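Local atomic coordinates of Adp-heptose LPS heptosyltransferase II (Escherichia coli, PDB entry 1PSW), a protein that transfers the second heptose from ADP-L-glycero-D-manno-heptose onto heptosyl-Kdo2-lipid A during assembly of the lipopolysaccharide inner core. Residues A[121-126]-A[132-137]. Sequence-based numbering, arbitrary orientation.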
ATOM      1  N   ARG A 121     -18.014   2.295  16.093  1.00 35.92           N
ATOM      2  CA  ARG A 121     -17.262   3.476  16.499  1.00 34.79           C
ATOM      3  C   ARG A 121     -17.694   4.638  15.608  1.00 33.13           C
ATOM      4  O   ARG A 121     -17.654   4.530  14.384  1.00 31.57           O
ATOM      5  CB  ARG A 121     -15.755   3.227  16.338  1.00 34.88           C
ATOM      6  CG  ARG A 121     -15.228   1.936  16.974  1.00 34.47           C
ATOM      7  CD  ARG A 121     -15.401   1.928  18.485  1.00 34.51           C
ATOM      8  NE  ARG A 121     -14.851   0.722  19.111  1.00 34.45           N
ATOM      9  CZ  ARG A 121     -13.553   0.471  19.262  1.00 34.30           C
ATOM     10  NH1 ARG A 121     -12.646   1.342  18.834  1.00 31.26           N
ATOM     11  NH2 ARG A 121     -13.159  -0.649  19.854  1.00 32.00           N
ATOM     12  N   VAL A 122     -18.119   5.742  16.219  1.00 34.12           N
ATOM     13  CA  VAL A 122     -18.550   6.911  15.453  1.00 34.78           C
ATOM     14  C   VAL A 122     -17.311   7.723  15.109  1.00 34.40           C
ATOM     15  O   VAL A 122     -16.586   8.176  15.997  1.00 32.14           O
ATOM     16  CB  VAL A 122     -19.517   7.808  16.255  1.00 36.11           C
ATOM     17  CG1 VAL A 122     -20.081   8.889  15.354  1.00 35.85           C
ATOM     18  CG2 VAL A 122     -20.632   6.971  16.851  1.00 38.60           C
ATOM     19  N   LEU A 123     -17.089   7.917  13.816  1.00 34.97           N
ATOM     20  CA  LEU A 123     -15.923   8.635  13.330  1.00 35.94           C
ATOM     21  C   LEU A 123     -16.015  10.157  13.296  1.00 37.17           C
ATOM     22  O   LEU A 123     -16.952  10.732  12.746  1.00 36.66           O
ATOM     23  CB  LEU A 123     -15.566   8.120  11.932  1.00 35.21           C
ATOM     24  CG  LEU A 123     -14.369   8.759  11.227  1.00 35.98           C
ATOM     25  CD1 LEU A 123     -13.115   8.566  12.066  1.00 34.18           C
ATOM     26  CD2 LEU A 123     -14.195   8.136   9.848  1.00 34.73           C
ATOM     27  N   ASP A 124     -15.017  10.797  13.895  1.00 37.81           N
ATOM     28  CA  ASP A 124     -14.905  12.251  13.929  1.00 37.54           C
ATOM     29  C   ASP A 124     -13.667  12.524  13.073  1.00 36.37           C
ATOM     30  O   ASP A 124     -12.541  12.455  13.563  1.00 35.06           O
ATOM     31  CB  ASP A 124     -14.668  12.733  15.363  1.00 39.20           C
ATOM     32  CG  ASP A 124     -14.644  14.249  15.479  1.00 40.97           C
ATOM     33  OD1 ASP A 124     -14.169  14.916  14.537  1.00 40.18           O
ATOM     34  OD2 ASP A 124     -15.087  14.778  16.519  1.00 44.03           O
ATOM     35  N   LYS A 125     -13.884  12.819  11.795  1.00 35.24           N
ATOM     36  CA  LYS A 125     -12.793  13.060  10.855  1.00 35.73           C
ATOM     37  C   LYS A 125     -11.715  14.028  11.331  1.00 34.93           C
ATOM     38  O   LYS A 125     -10.536  13.859  11.012  1.00 34.32           O
ATOM     39  CB  LYS A 125     -13.355  13.533   9.512  1.00 37.34           C
ATOM     40  CG  LYS A 125     -14.211  12.477   8.828  1.00 41.09           C
ATOM     41  CD  LYS A 125     -14.602  12.873   7.416  1.00 43.23           C
ATOM     42  CE  LYS A 125     -15.331  11.725   6.730  1.00 45.97           C
ATOM     43  NZ  LYS A 125     -15.581  11.989   5.286  1.00 48.78           N
ATOM     44  N   GLU A 126     -12.113  15.035  12.098  1.00 33.54           N
ATOM     45  CA  GLU A 126     -11.164  16.015  12.602  1.00 33.56           C
ATOM     46  C   GLU A 126     -10.352  15.467  13.767  1.00 30.59           C
ATOM     47  O   GLU A 126      -9.236  15.918  14.021  1.00 29.66           O
ATOM     48  CB  GLU A 126     -11.895  17.288  13.029  1.00 37.57           C
ATOM     49  CG  GLU A 126     -12.608  17.991  11.882  1.00 44.78           C
ATOM     50  CD  GLU A 126     -13.129  19.367  12.255  1.00 48.64           C
ATOM     51  OE1 GLU A 126     -13.952  19.460  13.191  1.00 51.92           O
ATOM     52  OE2 GLU A 126     -12.715  20.355  11.609  1.00 51.52           O
ATOM     53  N   VAL A 132      -4.128   5.774   9.092  1.00 18.15           N
ATOM     54  CA  VAL A 132      -3.396   4.847   9.961  1.00 18.11           C
ATOM     55  C   VAL A 132      -3.867   4.956  11.407  1.00 18.39           C
ATOM     56  O   VAL A 132      -3.937   3.951  12.126  1.00 17.61           O
ATOM     57  CB  VAL A 132      -1.860   5.090   9.928  1.00 20.35           C
ATOM     58  CG1 VAL A 132      -1.504   6.439  10.566  1.00 19.60           C
ATOM     59  CG2 VAL A 132      -1.151   3.962  10.660  1.00 19.42           C
ATOM     60  N   GLU A 133      -4.186   6.172  11.837  1.00 15.90           N
ATOM     61  CA  GLU A 133      -4.671   6.377  13.192  1.00 18.19           C
ATOM     62  C   GLU A 133      -6.051   5.733  13.337  1.00 17.56           C
ATOM     63  O   GLU A 133      -6.353   5.135  14.367  1.00 18.93           O
ATOM     64  CB  GLU A 133      -4.740   7.874  13.514  1.00 16.74           C
ATOM     65  CG  GLU A 133      -3.387   8.569  13.396  1.00 19.33           C
ATOM     66  CD  GLU A 133      -3.489  10.080  13.497  1.00 23.59           C
ATOM     67  OE1 GLU A 133      -4.502  10.641  13.022  1.00 23.84           O
ATOM     68  OE2 GLU A 133      -2.549  10.710  14.029  1.00 23.41           O
ATOM     69  N   ARG A 134      -6.880   5.835  12.302  1.00 17.32           N
ATOM     70  CA  ARG A 134      -8.212   5.251  12.363  1.00 19.13           C
ATOM     71  C   ARG A 134      -8.182   3.735  12.487  1.00 18.55           C
ATOM     72  O   ARG A 134      -9.016   3.151  13.182  1.00 20.01           O
ATOM     73  CB  ARG A 134      -9.039   5.665  11.142  1.00 17.96           C
ATOM     74  CG  ARG A 134      -9.266   7.169  11.081  1.00 18.43           C
ATOM     75  CD  ARG A 134     -10.136   7.594   9.909  1.00 19.15           C
ATOM     76  NE  ARG A 134     -10.111   9.047   9.769  1.00 19.70           N
ATOM     77  CZ  ARG A 134     -10.753   9.730   8.827  1.00 22.10           C
ATOM     78  NH1 ARG A 134     -11.493   9.094   7.924  1.00 21.13           N
ATOM     79  NH2 ARG A 134     -10.638  11.053   8.777  1.00 19.14           N
ATOM     80  N   TYR A 135      -7.234   3.085  11.819  1.00 18.38           N
ATOM     81  CA  TYR A 135      -7.129   1.630  11.910  1.00 17.67           C
ATOM     82  C   TYR A 135      -6.619   1.230  13.283  1.00 17.22           C
ATOM     83  O   TYR A 135      -7.172   0.347  13.933  1.00 16.68           O
ATOM     84  CB  TYR A 135      -6.180   1.068  10.845  1.00 19.03           C
ATOM     85  CG  TYR A 135      -6.789   0.959   9.467  1.00 21.63           C
ATOM     86  CD1 TYR A 135      -8.170   0.835   9.297  1.00 22.41           C
ATOM     87  CD2 TYR A 135      -5.983   0.936   8.332  1.00 23.42           C
ATOM     88  CE1 TYR A 135      -8.728   0.693   8.031  1.00 23.50           C
ATOM     89  CE2 TYR A 135      -6.532   0.792   7.064  1.00 24.84           C
ATOM     90  CZ  TYR A 135      -7.910   0.671   6.922  1.00 25.15           C
ATOM     91  OH  TYR A 135      -8.463   0.525   5.668  1.00 24.77           O
ATOM     92  N   ILE A 136      -5.555   1.893  13.718  1.00 16.15           N
ATOM     93  CA  ILE A 136      -4.947   1.616  15.009  1.00 17.00           C
ATOM     94  C   ILE A 136      -5.939   1.786  16.160  1.00 18.67           C
ATOM     95  O   ILE A 136      -5.968   0.976  17.076  1.00 18.88           O
ATOM     96  CB  ILE A 136      -3.716   2.528  15.243  1.00 16.33           C
ATOM     97  CG1 ILE A 136      -2.569   2.096  14.322  1.00 15.47           C
ATOM     98  CG2 ILE A 136      -3.304   2.491  16.704  1.00 13.22           C
ATOM     99  CD1 ILE A 136      -1.350   3.022  14.350  1.00 16.23           C
ATOM    100  N   ALA A 137      -6.749   2.838  16.109  1.00 19.22           N
ATOM    101  CA  ALA A 137      -7.730   3.112  17.158  1.00 20.59           C
ATOM    102  C   ALA A 137      -8.684   1.947  17.437  1.00 21.16           C
ATOM    103  O   ALA A 137      -9.172   1.794  18.564  1.00 22.02           O
ATOM    104  CB  ALA A 137      -8.535   4.353  16.806  1.00 17.67           C
TER
HETATM  105  O   HOH W   1     -12.396  10.681   5.155  1.00 49.60           O
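One face of the Arg134 guanidinium carries the isobutyl group of Leu123, whose CG stands 4.2 Å off the plane, displaced from the centre of the group toward its border. Of the two methyls, CD2 comes within 3.5 Å of Arg134 NH1, while CD1 lies 3.8 Å from Arg134 CD and about as near to NE, the side chains crossing at roughly a right angle. With chi1 at 179°, CG points away from the backbone N of Leu123 and the methyls are carried over the guanidinium. Lys125 meets the same group obliquely, its carbonyl O 3.6 Å from Arg134 NH2, and the aliphatic start of its side chain, CB, also touches NH2. At the edge of the Arg121 guanidinium, in its plane, lies Ala137 O, 3.5 Å from NH1; Arg121 NH2 is held by Asp119 and by Tyr140 O. The contact belongs to the N-terminal Rossmann-like domain of a GT-B glycosyltransferase, where the chain leaves edge strand 119-121 of the parallel sheet and turns back through helix 131-137. Arg134 runs extended from CG to NE, and NE donates to Trp128 O within the connecting loop. With an alanine in place of Arg134, Trp128 O would probably lose the NE donor and the Leu123 methyls the flat group they rest on. A water accepts weak bonds from both Arg134 NH1 and Lys125 NZ, two like charges whose nitrogens stay 5.7 Å apart.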